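Local coordinates for HIT family hydrolase (Legionella pneumophila subsp. pneumophila, PDB 6D6J), which probably acts as a zinc-binding hydrolase of the histidine triad (HIT) family, whose members typically cleave nucleotide phosphoramidates or related substrates, at residues B[51-57]-B[101-106]; B[47-51]-B[71-75]. All coordinates share one frame; numbering follows the deposited sequence. Where two conformers were deposited one is given.

Interactions 1 and 2 interleave along the chain and share Lys51: strand 44-50 packs on helix 62-81 in interaction 2, and the loop that leaves this strand at Lys51 meets the 101-106 loop in interaction 1. The first is partly buried, ranging from exposed His53 to buried Ile106, and its chemistry is mixed: a zinc ion, two direct hydrogen bonds, water bridges and an apolar patch. The second, nearer the centre of the chain, is buried and apolar, without a hydrogen bond between its segments. They join where the zinc ligand His105 meets the end of the strand at Pro50.

Interaction 1. Residues B[51-57]-B[101-106]; sequences KKHIATI and QEVYHI. With ZN (zinc ion), chain G.
The zinc site of this HIT-family fold, probably structural, joins the 51-57 loop to the start of the predicted histidine triad motif in 101-106. His53 ND1 and His105 ND1 each bind the zinc ion at 2.1 Å, and Cys11 and Cys14 complete the four ligands. Shared coordination brings the two ND1 atoms to 3.3 Å of each other, with the ring planes at 82°. Both histidines carry CG anti to the backbone N (chi1 -179° in His53, -178° in His105), which extends each ring from its own loop to the zinc. Zinc at ND1 and a probable hydrogen bond from NE2 to Pro50 O, 2.8 Å away, together would hold the rotation of the His105 ring.

Beyond the metal, Ile106 N donates to Ile54 O at 2.8 Å. In the conformer given, Ile106 CD1 lies 4.1 Å from Ile54 CB and CG2 adjoins the Thr56 backbone. Thr56 CG2 meets the edge of the Tyr104 ring at CD2. The Gln101 amide bridges two carbonyls: NE2 gives one hydrogen bond to Val103 O within its own loop and another to Ala55 O, 3.0 Å away and in the carbonyl plane.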
loop_
_atom_site.group_PDB
_atom_site.type_symbol
_atom_site.label_atom_id
_atom_site.label_comp_id
_atom_site.label_asym_id
_atom_site.label_seq_id
_atom_site.Cartn_x
_atom_site.Cartn_y
_atom_site.Cartn_z
ATOM N N LYS B 51 -11.042 6.797 10.331
ATOM C CA LYS B 51 -12.412 7.009 10.792
ATOM C C LYS B 51 -13.140 8.023 9.905
ATOM O O LYS B 51 -14.345 7.903 9.675
ATOM C CB LYS B 51 -12.394 7.410 12.269
ATOM C CG LYS B 51 -11.962 6.279 13.194
ATOM C CD LYS B 51 -11.900 6.758 14.650
ATOM C CE LYS B 51 -11.763 5.605 15.598
ATOM N NZ LYS B 51 -11.753 6.088 17.008
ATOM N N LYS B 52 -12.425 9.011 9.378
ATOM C CA LYS B 52 -12.978 9.912 8.370
ATOM C C LYS B 52 -13.345 9.132 7.106
ATOM O O LYS B 52 -12.591 8.263 6.654
ATOM C CB LYS B 52 -11.913 10.967 8.010
ATOM C CG LYS B 52 -12.343 11.955 6.911
ATOM C CD LYS B 52 -11.280 12.994 6.692
ATOM C CE LYS B 52 -11.685 14.003 5.655
ATOM N NZ LYS B 52 -10.727 15.127 5.613
ATOM N N HIS B 53 -14.503 9.449 6.518
ATOM C CA HIS B 53 -14.905 8.829 5.264
ATOM C C HIS B 53 -14.184 9.488 4.092
ATOM O O HIS B 53 -14.388 10.672 3.805
ATOM C CB HIS B 53 -16.414 8.924 5.074
ATOM C CG HIS B 53 -16.876 8.271 3.814
ATOM N ND1 HIS B 53 -17.143 6.918 3.726
ATOM C CD2 HIS B 53 -17.059 8.780 2.576
ATOM C CE1 HIS B 53 -17.496 6.631 2.486
ATOM N NE2 HIS B 53 -17.444 7.739 1.767
ATOM N N ILE B 54 -13.342 8.715 3.414
ATOM C CA ILE B 54 -12.686 9.109 2.173
ATOM C C ILE B 54 -12.919 7.944 1.225
ATOM O O ILE B 54 -12.613 6.802 1.576
ATOM C CB ILE B 54 -11.176 9.350 2.373
ATOM C CG1 ILE B 54 -10.905 10.408 3.460
ATOM C CG2 ILE B 54 -10.548 9.738 1.047
ATOM C CD1 ILE B 54 -9.423 10.517 3.841
ATOM N N ALA B 55 -13.469 8.213 0.037
ATOM C CA ALA B 55 -13.982 7.121 -0.788
ATOM C C ALA B 55 -12.871 6.269 -1.395
ATOM O O ALA B 55 -12.936 5.036 -1.349
ATOM C CB ALA B 55 -14.887 7.647 -1.902
ATOM N N THR B 56 -11.886 6.907 -2.037
ATOM C CA THR B 56 -10.804 6.197 -2.719
ATOM C C THR B 56 -9.490 6.936 -2.503
ATOM O O THR B 56 -9.464 8.099 -2.091
ATOM C CB THR B 56 -11.017 6.076 -4.241
ATOM O OG1 THR B 56 -10.734 7.334 -4.862
ATOM C CG2 THR B 56 -12.426 5.606 -4.598
ATOM N N ILE B 57 -8.383 6.266 -2.847
ATOM C CA ILE B 57 -7.079 6.922 -2.792
ATOM C C ILE B 57 -7.064 8.175 -3.656
ATOM O O ILE B 57 -6.352 9.134 -3.346
ATOM C CB ILE B 57 -5.976 5.928 -3.222
ATOM C CG1 ILE B 57 -5.862 4.763 -2.217
ATOM C CG2 ILE B 57 -4.628 6.628 -3.434
ATOM C CD1 ILE B 57 -5.371 5.155 -0.822
ATOM N N GLN B 101 -11.446 -2.675 -5.668
ATOM C CA GLN B 101 -12.130 -2.032 -4.554
ATOM C C GLN B 101 -13.627 -2.288 -4.644
ATOM O O GLN B 101 -14.230 -2.085 -5.697
ATOM C CB GLN B 101 -11.863 -0.524 -4.579
ATOM C CG GLN B 101 -12.500 0.193 -3.395
ATOM C CD GLN B 101 -12.083 1.642 -3.249
ATOM O OE1 GLN B 101 -11.447 2.226 -4.134
ATOM N NE2 GLN B 101 -12.428 2.229 -2.112
ATOM N N GLU B 102 -14.226 -2.719 -3.542
ATOM C CA GLU B 102 -15.676 -2.913 -3.484
ATOM C C GLU B 102 -16.363 -1.997 -2.488
ATOM O O GLU B 102 -17.504 -1.568 -2.724
ATOM C CB GLU B 102 -16.001 -4.370 -3.125
ATOM N N VAL B 103 -15.709 -1.695 -1.369
ATOM C CA VAL B 103 -16.236 -0.795 -0.354
ATOM C C VAL B 103 -15.559 0.547 -0.561
ATOM O O VAL B 103 -14.320 0.640 -0.542
ATOM C CB VAL B 103 -15.986 -1.331 1.066
ATOM C CG1 VAL B 103 -16.468 -0.326 2.104
ATOM C CG2 VAL B 103 -16.696 -2.657 1.266
ATOM N N TYR B 104 -16.370 1.589 -0.745
ATOM C CA TYR B 104 -15.874 2.919 -1.109
ATOM C C TYR B 104 -15.588 3.779 0.131
ATOM O O TYR B 104 -16.112 4.871 0.334
ATOM C CB TYR B 104 -16.770 3.570 -2.174
ATOM C CG TYR B 104 -16.456 2.920 -3.495
ATOM C CD1 TYR B 104 -17.066 1.734 -3.884
ATOM C CD2 TYR B 104 -15.430 3.410 -4.289
ATOM C CE1 TYR B 104 -16.693 1.092 -5.065
ATOM C CE2 TYR B 104 -15.064 2.800 -5.451
ATOM C CZ TYR B 104 -15.692 1.648 -5.847
ATOM O OH TYR B 104 -15.289 1.051 -7.018
ATOM N N HIS B 105 -14.689 3.241 0.961
ATOM C CA HIS B 105 -14.086 3.925 2.104
ATOM C C HIS B 105 -12.676 3.360 2.157
ATOM O O HIS B 105 -12.515 2.137 2.203
ATOM C CB HIS B 105 -14.879 3.576 3.368
ATOM C CG HIS B 105 -14.396 4.242 4.626
ATOM N ND1 HIS B 105 -15.255 4.905 5.486
ATOM C CD2 HIS B 105 -13.174 4.277 5.215
ATOM C CE1 HIS B 105 -14.575 5.333 6.537
ATOM N NE2 HIS B 105 -13.315 4.952 6.407
ATOM N N ILE B 106 -11.653 4.222 2.100
ATOM C CA ILE B 106 -10.299 3.711 1.921
ATOM C C ILE B 106 -9.934 2.727 3.027
ATOM O O ILE B 106 -10.323 2.869 4.197
ATOM C CB ILE B 106 -9.243 4.818 1.740
ATOM C CG1 ILE B 106 -9.191 5.758 2.938
ATOM C CG2 ILE B 106 -9.498 5.602 0.480
ATOM C CD1 ILE B 106 -8.037 6.744 2.851
HETATM ZN ZN ZN G . -17.249 5.429 5.168
HETATM O O HOH W 1 -18.106 6.467 -0.713
HETATM O O HOH W 2 -9.168 3.329 -2.894
#

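Interaction 2. Residues B[47-51]-B[71-75]; sequences LIIPK and ILIRA
Strand 47-50 runs roughly antiparallel to helix 71-75 where Ile48 faces Ile71, the directions of their axes differing by 150°. The axes come within 8.5 Å of each other, and the nearest CA atoms, those of Ile48 and Ile71, are 6.3 Å apart. No hydrogen bond links the two segments; apolar side chains make the contact.

Ile48 points its CB toward the helix and divides its branches between successive turns. Its CG2 meets Ile71 CG2 at 3.8 Å, whereas CD1, at the end of the other branch, rests 3.7 Å from Ala75 CB. The first torsion accounts for this split: chi1 of -54° sets CG1 opposite the carbonyl carbon and CG2 opposite the backbone N, and chi2 of 83° then bends CD1 over to Ala75. Ile48 and Ile71 lie flank to flank with their chains pointing oppositely, touching through the CG2 methyls. Ile71 extends its longer branch obliquely toward Pro50 and brings CD1 to 3.6 Å from Pro50 CD. Ile71 thus spans two strand residues, Ile48 with one branch and Pro50 with the other. Arg74 adds a looser aliphatic contact, its CG being 4.3 Å from Ile48 CG2, while its guanidinium lies farther from the strand.

The contact belongs to the core between helix 62-81 and the antiparallel sheet, in which strand 44-50 lies between strands 32-36 and 108-112. Ile49 points to the opposite side of the strand, away from the helix, and touches His107, the predicted nucleophile. On the helix side, Leu108 of strand 108-112 packs against Ile71 and Ala75, while Leu91 of strand 89-95 touches Ala75 and Leu72, and Leu72 also reaches Phe93 of the second subunit.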
loop_
_atom_site.group_PDB
_atom_site.type_symbol
_atom_site.label_atom_id
_atom_site.label_comp_id
_atom_site.label_asym_id
_atom_site.label_seq_id
_atom_site.Cartn_x
_atom_site.Cartn_y
_atom_site.Cartn_z
ATOM N N LEU B 47 -7.685 -5.047 8.127
ATOM C CA LEU B 47 -7.996 -3.824 7.396
ATOM C C LEU B 47 -7.705 -2.641 8.304
ATOM O O LEU B 47 -8.109 -2.643 9.472
ATOM C CB LEU B 47 -9.485 -3.797 7.027
ATOM C CG LEU B 47 -9.927 -4.969 6.151
ATOM C CD1 LEU B 47 -11.435 -5.006 5.978
ATOM C CD2 LEU B 47 -9.234 -4.918 4.805
ATOM N N ILE B 48 -6.996 -1.639 7.786
ATOM C CA ILE B 48 -6.689 -0.420 8.534
ATOM C C ILE B 48 -7.367 0.725 7.796
ATOM O O ILE B 48 -7.127 0.928 6.596
ATOM C CB ILE B 48 -5.172 -0.179 8.693
ATOM C CG1 ILE B 48 -4.432 -1.397 9.305
ATOM C CG2 ILE B 48 -4.938 1.044 9.587
ATOM C CD1 ILE B 48 -4.038 -2.503 8.348
ATOM N N ILE B 49 -8.240 1.444 8.498
ATOM C CA ILE B 49 -9.068 2.478 7.865
ATOM C C ILE B 49 -8.944 3.804 8.602
ATOM O O ILE B 49 -8.722 3.830 9.827
ATOM C CB ILE B 49 -10.557 2.077 7.764
ATOM C CG1 ILE B 49 -11.266 2.067 9.141
ATOM C CG2 ILE B 49 -10.703 0.756 7.043
ATOM C CD1 ILE B 49 -12.774 2.009 9.025
ATOM N N PRO B 50 -9.133 4.924 7.912
ATOM C CA PRO B 50 -9.421 6.171 8.629
ATOM C C PRO B 50 -10.836 6.132 9.189
ATOM O O PRO B 50 -11.740 5.535 8.597
ATOM C CB PRO B 50 -9.310 7.231 7.526
ATOM C CG PRO B 50 -9.774 6.525 6.277
ATOM C CD PRO B 50 -9.353 5.060 6.457
ATOM N N LYS B 51 -11.042 6.797 10.331
ATOM C CA LYS B 51 -12.412 7.009 10.792
ATOM C C LYS B 51 -13.140 8.023 9.905
ATOM O O LYS B 51 -14.345 7.903 9.675
ATOM C CB LYS B 51 -12.394 7.410 12.269
ATOM C CG LYS B 51 -11.962 6.279 13.194
ATOM C CD LYS B 51 -11.900 6.758 14.650
ATOM C CE LYS B 51 -11.763 5.605 15.598
ATOM N NZ LYS B 51 -11.753 6.088 17.008
ATOM N N ILE B 71 -1.912 5.629 8.378
ATOM C CA ILE B 71 -2.536 4.320 8.192
ATOM C C ILE B 71 -1.480 3.276 7.854
ATOM O O ILE B 71 -1.492 2.158 8.389
ATOM C CB ILE B 71 -3.636 4.431 7.124
ATOM C CG1 ILE B 71 -4.842 5.171 7.712
ATOM C CG2 ILE B 71 -4.018 3.067 6.561
ATOM C CD1 ILE B 71 -5.818 5.652 6.664
ATOM N N LEU B 72 -0.547 3.629 6.970
ATOM C CA LEU B 72 0.543 2.731 6.602
ATOM C C LEU B 72 1.459 2.453 7.791
ATOM O O LEU B 72 1.815 1.294 8.054
ATOM C CB LEU B 72 1.305 3.347 5.431
ATOM C CG LEU B 72 2.585 2.661 4.993
ATOM C CD1 LEU B 72 2.343 1.217 4.624
ATOM C CD2 LEU B 72 3.184 3.405 3.805
ATOM N N ILE B 73 1.812 3.492 8.551
ATOM C CA ILE B 73 2.639 3.294 9.734
ATOM C C ILE B 73 1.922 2.412 10.747
ATOM O O ILE B 73 2.522 1.501 11.327
ATOM C CB ILE B 73 3.052 4.652 10.322
ATOM C CG1 ILE B 73 3.993 5.386 9.356
ATOM C CG2 ILE B 73 3.735 4.470 11.685
ATOM C CD1 ILE B 73 4.112 6.878 9.634
ATOM N N ARG B 74 0.626 2.648 10.969
ATOM C CA ARG B 74 -0.105 1.794 11.895
ATOM C C ARG B 74 -0.135 0.353 11.402
ATOM O O ARG B 74 0.007 -0.581 12.204
ATOM C CB ARG B 74 -1.511 2.332 12.141
ATOM C CG ARG B 74 -2.364 1.431 13.067
ATOM C CD ARG B 74 -1.637 1.090 14.378
ATOM N NE ARG B 74 -1.161 2.289 15.068
ATOM C CZ ARG B 74 -0.436 2.286 16.181
ATOM N NH1 ARG B 74 -0.043 1.132 16.719
ATOM N NH2 ARG B 74 -0.062 3.440 16.728
ATOM N N ALA B 75 -0.286 0.143 10.086
ATOM C CA ALA B 75 -0.269 -1.229 9.579
ATOM C C ALA B 75 1.037 -1.950 9.898
ATOM O O ALA B 75 1.018 -3.133 10.261
ATOM C CB ALA B 75 -0.530 -1.258 8.082
#